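PDB 6XJ9: agarase from Pseudoalteromonas fuliginea, which probably hydrolyses the beta-1,4 linkages of agarose as a glycoside hydrolase of family GH50, releasing short neoagaro-oligosaccharides. Local coordinates for residues 523-528 against 588-593; 618-623 against 628-633. All coordinates share one frame; numbering follows the deposited sequence.

Contact 1: 523-528 against 588-593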
loop_
_atom_site.group_PDB
_atom_site.type_symbol
_atom_site.label_atom_id
_atom_site.label_comp_id
_atom_site.label_asym_id
_atom_site.label_seq_id
_atom_site.Cartn_x
_atom_site.Cartn_y
_atom_site.Cartn_z
ATOM N N GLY A 523 3.289 -21.488 -40.056
ATOM C CA GLY A 523 2.563 -22.747 -39.947
ATOM C C GLY A 523 1.337 -22.831 -40.858
ATOM O O GLY A 523 1.111 -23.851 -41.507
ATOM N N ILE A 524 0.545 -21.750 -40.901
ATOM C CA ILE A 524 -0.677 -21.704 -41.690
ATOM C C ILE A 524 -0.320 -21.896 -43.163
ATOM O O ILE A 524 -1.043 -22.564 -43.896
ATOM C CB ILE A 524 -1.422 -20.374 -41.470
ATOM C CG1 ILE A 524 -1.937 -20.213 -40.036
ATOM C CG2 ILE A 524 -2.539 -20.202 -42.503
ATOM C CD1 ILE A 524 -3.092 -21.133 -39.698
ATOM N N VAL A 525 0.781 -21.267 -43.582
ATOM C CA VAL A 525 1.240 -21.299 -44.964
ATOM C C VAL A 525 1.735 -22.712 -45.265
ATOM O O VAL A 525 1.240 -23.351 -46.186
ATOM C CB VAL A 525 2.337 -20.248 -45.216
ATOM C CG1 VAL A 525 3.086 -20.496 -46.519
ATOM C CG2 VAL A 525 1.780 -18.827 -45.191
ATOM N N ILE A 526 2.690 -23.192 -44.456
ATOM C CA ILE A 526 3.296 -24.496 -44.664
ATOM C C ILE A 526 2.200 -25.553 -44.778
ATOM O O ILE A 526 2.105 -26.236 -45.795
ATOM C CB ILE A 526 4.335 -24.806 -43.569
ATOM C CG1 ILE A 526 5.547 -23.876 -43.690
ATOM C CG2 ILE A 526 4.751 -26.273 -43.615
ATOM C CD1 ILE A 526 6.292 -23.656 -42.400
ATOM N N ASN A 527 1.353 -25.655 -43.750
ATOM C CA ASN A 527 0.331 -26.692 -43.693
ATOM C C ASN A 527 -0.657 -26.570 -44.854
ATOM O O ASN A 527 -1.113 -27.573 -45.397
ATOM C CB ASN A 527 -0.440 -26.652 -42.371
ATOM C CG ASN A 527 -1.433 -27.783 -42.250
ATOM O OD1 ASN A 527 -2.598 -27.634 -42.624
ATOM N ND2 ASN A 527 -0.971 -28.925 -41.757
ATOM N N THR A 528 -1.031 -25.338 -45.212
ATOM C CA THR A 528 -2.025 -25.148 -46.254
ATOM C C THR A 528 -1.445 -25.513 -47.624
ATOM O O THR A 528 -2.163 -26.054 -48.463
ATOM C CB THR A 528 -2.629 -23.737 -46.189
ATOM O OG1 THR A 528 -3.251 -23.552 -44.913
ATOM C CG2 THR A 528 -3.648 -23.486 -47.276
ATOM N N SER A 588 5.970 -15.108 -46.669
ATOM C CA SER A 588 5.558 -13.808 -46.172
ATOM C C SER A 588 4.398 -13.246 -46.994
ATOM O O SER A 588 3.476 -12.659 -46.433
ATOM C CB SER A 588 6.733 -12.883 -46.162
ATOM O OG SER A 588 6.556 -11.892 -45.168
ATOM N N ILE A 589 4.460 -13.430 -48.320
ATOM C CA ILE A 589 3.432 -12.968 -49.246
ATOM C C ILE A 589 2.135 -13.725 -48.964
ATOM O O ILE A 589 1.058 -13.124 -48.907
ATOM C CB ILE A 589 3.909 -13.131 -50.709
ATOM C CG1 ILE A 589 4.886 -12.015 -51.112
ATOM C CG2 ILE A 589 2.741 -13.227 -51.681
ATOM C CD1 ILE A 589 5.576 -12.237 -52.451
ATOM N N LEU A 590 2.271 -15.039 -48.736
ATOM C CA LEU A 590 1.140 -15.929 -48.528
ATOM C C LEU A 590 0.492 -15.637 -47.174
ATOM O O LEU A 590 -0.727 -15.464 -47.107
ATOM C CB LEU A 590 1.592 -17.389 -48.685
ATOM C CG LEU A 590 2.095 -17.783 -50.079
ATOM C CD1 LEU A 590 2.405 -19.279 -50.171
ATOM C CD2 LEU A 590 1.110 -17.381 -51.163
ATOM N N LEU A 591 1.301 -15.505 -46.116
ATOM C CA LEU A 591 0.754 -15.159 -44.805
ATOM C C LEU A 591 0.089 -13.774 -44.822
ATOM O O LEU A 591 -1.013 -13.612 -44.298
ATOM C CB LEU A 591 1.818 -15.283 -43.710
ATOM C CG LEU A 591 1.329 -14.964 -42.291
ATOM C CD1 LEU A 591 0.177 -15.889 -41.900
ATOM C CD2 LEU A 591 2.465 -15.085 -41.280
ATOM N N THR A 592 0.729 -12.781 -45.438
ATOM C CA THR A 592 0.105 -11.466 -45.575
ATOM C C THR A 592 -1.248 -11.586 -46.277
ATOM O O THR A 592 -2.211 -10.960 -45.856
ATOM C CB THR A 592 1.002 -10.467 -46.318
ATOM O OG1 THR A 592 2.235 -10.409 -45.606
ATOM C CG2 THR A 592 0.413 -9.072 -46.387
ATOM N N ALA A 593 -1.305 -12.381 -47.357
ATOM C CA ALA A 593 -2.498 -12.523 -48.174
ATOM C C ALA A 593 -3.638 -13.129 -47.352
ATOM O O ALA A 593 -4.794 -12.715 -47.468
ATOM C CB ALA A 593 -2.200 -13.361 -49.407
#
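Val525 meets Leu590 and Leu591 where two helices come close enough for a single branched side chain to fill the space between them: the CA atoms of Val525 and Leu591 are 6.2 Å apart. The contact is apolar, and the two methyls of the valine divide the work. CG2 comes in low over the backbone of helix 584-609, lying 3.5 Å from Leu591 N, and its further neighbours, Leu590 CB and Leu591 CB, lie about equally far away, at 3.8 Å each. CG1, anti to the backbone N (chi1 165°), reaches the far end of Leu590, 3.9 Å from Leu590 CD1; the two side chains cross at about a right angle. Replacing Val525 by an alanine would probably open a gap beside Leu590 and Leu591, because both methyls that carry the contact would be gone.

No hydrogen bond joins segments 523-528 and 588-593; polar bonds run along each instead. Thr528 OG1 gives its proton to Ile524 O at 2.6 Å, lying in the carbonyl plane, while Thr528 N also donates to that oxygen. Ser588 O is doubly held too: Thr592 OG1, at 2.7 Å, and Thr592 N approach it from opposite faces of its plane.

Among the surrounding elements, Phe542 of helix 537-550 touches both Thr528 and Leu590, and Val462 of strand 461-463 packs against Ile524. Leu591 also meets Val629 of helix 627-634, so this one leucine touches both neighbouring helices.

Contact 2: 618-623 against 628-633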
loop_
_atom_site.group_PDB
_atom_site.type_symbol
_atom_site.label_atom_id
_atom_site.label_comp_id
_atom_site.label_asym_id
_atom_site.label_seq_id
_atom_site.Cartn_x
_atom_site.Cartn_y
_atom_site.Cartn_z
ATOM N N ALA A 618 -8.244 -7.561 -33.655
ATOM C CA ALA A 618 -8.466 -8.941 -33.242
ATOM C C ALA A 618 -7.584 -9.349 -32.060
ATOM O O ALA A 618 -7.466 -10.537 -31.776
ATOM C CB ALA A 618 -8.259 -9.866 -34.422
ATOM N N ARG A 619 -6.981 -8.370 -31.390
ATOM C CA ARG A 619 -6.339 -8.527 -30.091
ATOM C C ARG A 619 -5.204 -9.550 -30.187
ATOM O O ARG A 619 -5.304 -10.672 -29.670
ATOM C CB ARG A 619 -7.373 -8.895 -29.014
ATOM C CG ARG A 619 -8.565 -7.954 -28.908
ATOM C CD ARG A 619 -9.755 -8.611 -28.214
ATOM N NE ARG A 619 -9.517 -8.830 -26.794
ATOM C CZ ARG A 619 -9.479 -7.865 -25.885
ATOM N NH1 ARG A 619 -9.654 -6.593 -26.246
ATOM N NH2 ARG A 619 -9.274 -8.180 -24.617
ATOM N N PHE A 620 -4.129 -9.173 -30.885
ATOM C CA PHE A 620 -3.032 -10.115 -31.078
ATOM C C PHE A 620 -2.259 -10.251 -29.771
ATOM O O PHE A 620 -1.975 -9.244 -29.134
ATOM C CB PHE A 620 -2.032 -9.604 -32.117
ATOM C CG PHE A 620 -2.591 -9.131 -33.434
ATOM C CD1 PHE A 620 -3.278 -9.997 -34.273
ATOM C CD2 PHE A 620 -2.346 -7.831 -33.874
ATOM C CE1 PHE A 620 -3.740 -9.560 -35.509
ATOM C CE2 PHE A 620 -2.808 -7.396 -35.111
ATOM C CZ PHE A 620 -3.513 -8.259 -35.924
ATOM N N PRO A 621 -1.854 -11.468 -29.333
ATOM C CA PRO A 621 -0.986 -11.585 -28.162
ATOM C C PRO A 621 0.428 -11.161 -28.558
ATOM O O PRO A 621 0.857 -11.389 -29.692
ATOM C CB PRO A 621 -1.090 -13.082 -27.828
ATOM C CG PRO A 621 -1.275 -13.734 -29.174
ATOM C CD PRO A 621 -2.188 -12.781 -29.917
ATOM N N ASP A 622 1.125 -10.501 -27.623
ATOM C CA ASP A 622 2.459 -9.972 -27.852
ATOM C C ASP A 622 3.424 -11.125 -28.151
ATOM O O ASP A 622 4.456 -10.922 -28.786
ATOM C CB ASP A 622 2.900 -9.069 -26.689
ATOM C CG ASP A 622 3.007 -9.792 -25.353
ATOM O OD1 ASP A 622 2.549 -10.953 -25.271
ATOM O OD2 ASP A 622 3.580 -9.195 -24.397
ATOM N N TRP A 623 3.075 -12.334 -27.699
ATOM C CA TRP A 623 3.884 -13.508 -27.982
ATOM C C TRP A 623 3.558 -14.105 -29.350
ATOM O O TRP A 623 4.293 -14.961 -29.827
ATOM C CB TRP A 623 3.779 -14.558 -26.863
ATOM C CG TRP A 623 2.383 -14.953 -26.475
ATOM C CD1 TRP A 623 1.728 -14.583 -25.338
ATOM C CD2 TRP A 623 1.481 -15.829 -27.180
ATOM N NE1 TRP A 623 0.480 -15.150 -25.297
ATOM C CE2 TRP A 623 0.297 -15.915 -26.416
ATOM C CE3 TRP A 623 1.540 -16.533 -28.389
ATOM C CZ2 TRP A 623 -0.808 -16.665 -26.818
ATOM C CZ3 TRP A 623 0.441 -17.259 -28.796
ATOM C CH2 TRP A 623 -0.715 -17.329 -28.021
ATOM N N GLU A 628 3.562 -9.833 -40.536
ATOM C CA GLU A 628 2.766 -9.860 -41.757
ATOM C C GLU A 628 1.289 -9.640 -41.434
ATOM O O GLU A 628 0.541 -9.037 -42.210
ATOM C CB GLU A 628 2.930 -11.198 -42.480
ATOM C CG GLU A 628 4.300 -11.382 -43.111
ATOM C CD GLU A 628 5.345 -12.091 -42.267
ATOM O OE1 GLU A 628 5.153 -12.201 -41.036
ATOM O OE2 GLU A 628 6.360 -12.547 -42.854
ATOM N N VAL A 629 0.881 -10.164 -40.278
ATOM C CA VAL A 629 -0.508 -10.136 -39.857
ATOM C C VAL A 629 -0.807 -8.735 -39.331
ATOM O O VAL A 629 -1.864 -8.177 -39.628
ATOM C CB VAL A 629 -0.785 -11.249 -38.823
ATOM C CG1 VAL A 629 -2.208 -11.189 -38.278
ATOM C CG2 VAL A 629 -0.493 -12.628 -39.409
ATOM N N VAL A 630 0.145 -8.156 -38.584
ATOM C CA VAL A 630 -0.040 -6.812 -38.055
ATOM C C VAL A 630 -0.143 -5.823 -39.221
ATOM O O VAL A 630 -0.993 -4.931 -39.227
ATOM C CB VAL A 630 1.082 -6.383 -37.088
ATOM C CG1 VAL A 630 0.870 -4.943 -36.633
ATOM C CG2 VAL A 630 1.201 -7.291 -35.887
ATOM N N LYS A 631 0.754 -5.998 -40.196
ATOM C CA LYS A 631 0.804 -5.172 -41.392
ATOM C C LYS A 631 -0.523 -5.269 -42.142
ATOM O O LYS A 631 -1.074 -4.252 -42.540
ATOM C CB LYS A 631 2.025 -5.519 -42.257
ATOM C CG LYS A 631 2.163 -4.703 -43.537
ATOM C CD LYS A 631 3.292 -5.183 -44.447
ATOM C CE LYS A 631 3.179 -4.598 -45.839
ATOM N NZ LYS A 631 4.330 -4.985 -46.688
ATOM N N ALA A 632 -1.043 -6.488 -42.324
ATOM C CA ALA A 632 -2.303 -6.661 -43.031
ATOM C C ALA A 632 -3.416 -5.924 -42.291
ATOM O O ALA A 632 -4.204 -5.212 -42.914
ATOM C CB ALA A 632 -2.626 -8.128 -43.209
ATOM N N SER A 633 -3.445 -6.054 -40.954
ATOM C CA SER A 633 -4.492 -5.431 -40.155
ATOM C C SER A 633 -4.482 -3.903 -40.272
ATOM O O SER A 633 -5.541 -3.268 -40.273
ATOM C CB SER A 633 -4.428 -5.887 -38.715
ATOM O OG SER A 633 -3.463 -5.155 -37.982
#
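Phe620 sends its ring from a short strand onto the helix that follows it in the chain, where Val629, Val630 and Ser633 receive it. From CB the side chain heads toward the helix, with CG opposite the carbonyl carbon and beside the backbone N (chi1 -50°). Beyond CG the ring's two sides part company. On one, CE1 comes to 3.6 Å from Val629 CG1, a methyl that approaches the ring obliquely. On the other, CD2 is 4.1 Å from Val630 CG2, and CE2 has the same methyl as a neighbour while also lying 4.1 Å from Val630 CA, so that the ring touches helix backbone as well as side chain.

This is the strand-to-helix half of a beta-alpha-beta crossover: strand 620-621 leads through helix 627-634 into strand 640-643, which runs parallel beside it. Such units build the (beta/alpha)8 barrel expected of a GH50 catalytic domain, and here the phenylalanine is one of the side chains packed between strand and helix.

At the tip, CZ meets Ser633 CB at 3.8 Å, in the plane of the ring. Ser633 OG also stands at this edge, 3.7 Å from Phe620 CE2, in packing contact. Its proton goes back to the preceding turn, to Val630 O at 2.8 Å, which satisfies the hydroxyl within the helix. The C=O...donor angle is 124°, so the hydroxyl approaches well off the carbonyl bond direction, tilted 24° from the carbonyl plane. Ile640 of the next strand touches both Phe620 and Ser633, whereas Phe599 of helix 584-609 reaches Ser633. Just before Phe620 in the chain, Arg619 forms a salt bridge with Glu668 and a hydrogen bond with Asn508.

Contacts 1 and 2 follow one another along the chain, with centres about 14 Å apart, and they meet through helices 584-609 and 627-634. Glu628 forms the junction: its OE2 lies a short 2.4 Å from Ser588 OG, a probable hydrogen bond whose exact length is doubtful, and its CB packs 3.3 Å from Thr592 OG1. One turn on, Ala632 CB sits 3.9 Å from Thr592 O. Tyr522 and His521, just before the 523-528 helix, also bond to Glu628, tying both sides of contact 1 to the helix of contact 2. If the catalytic domain is the expected (beta/alpha)8 barrel, its active site would lie at the C-terminal strand ends; contact 2 would then belong to that framework, with contact 1 in helices farther from the chain's centre.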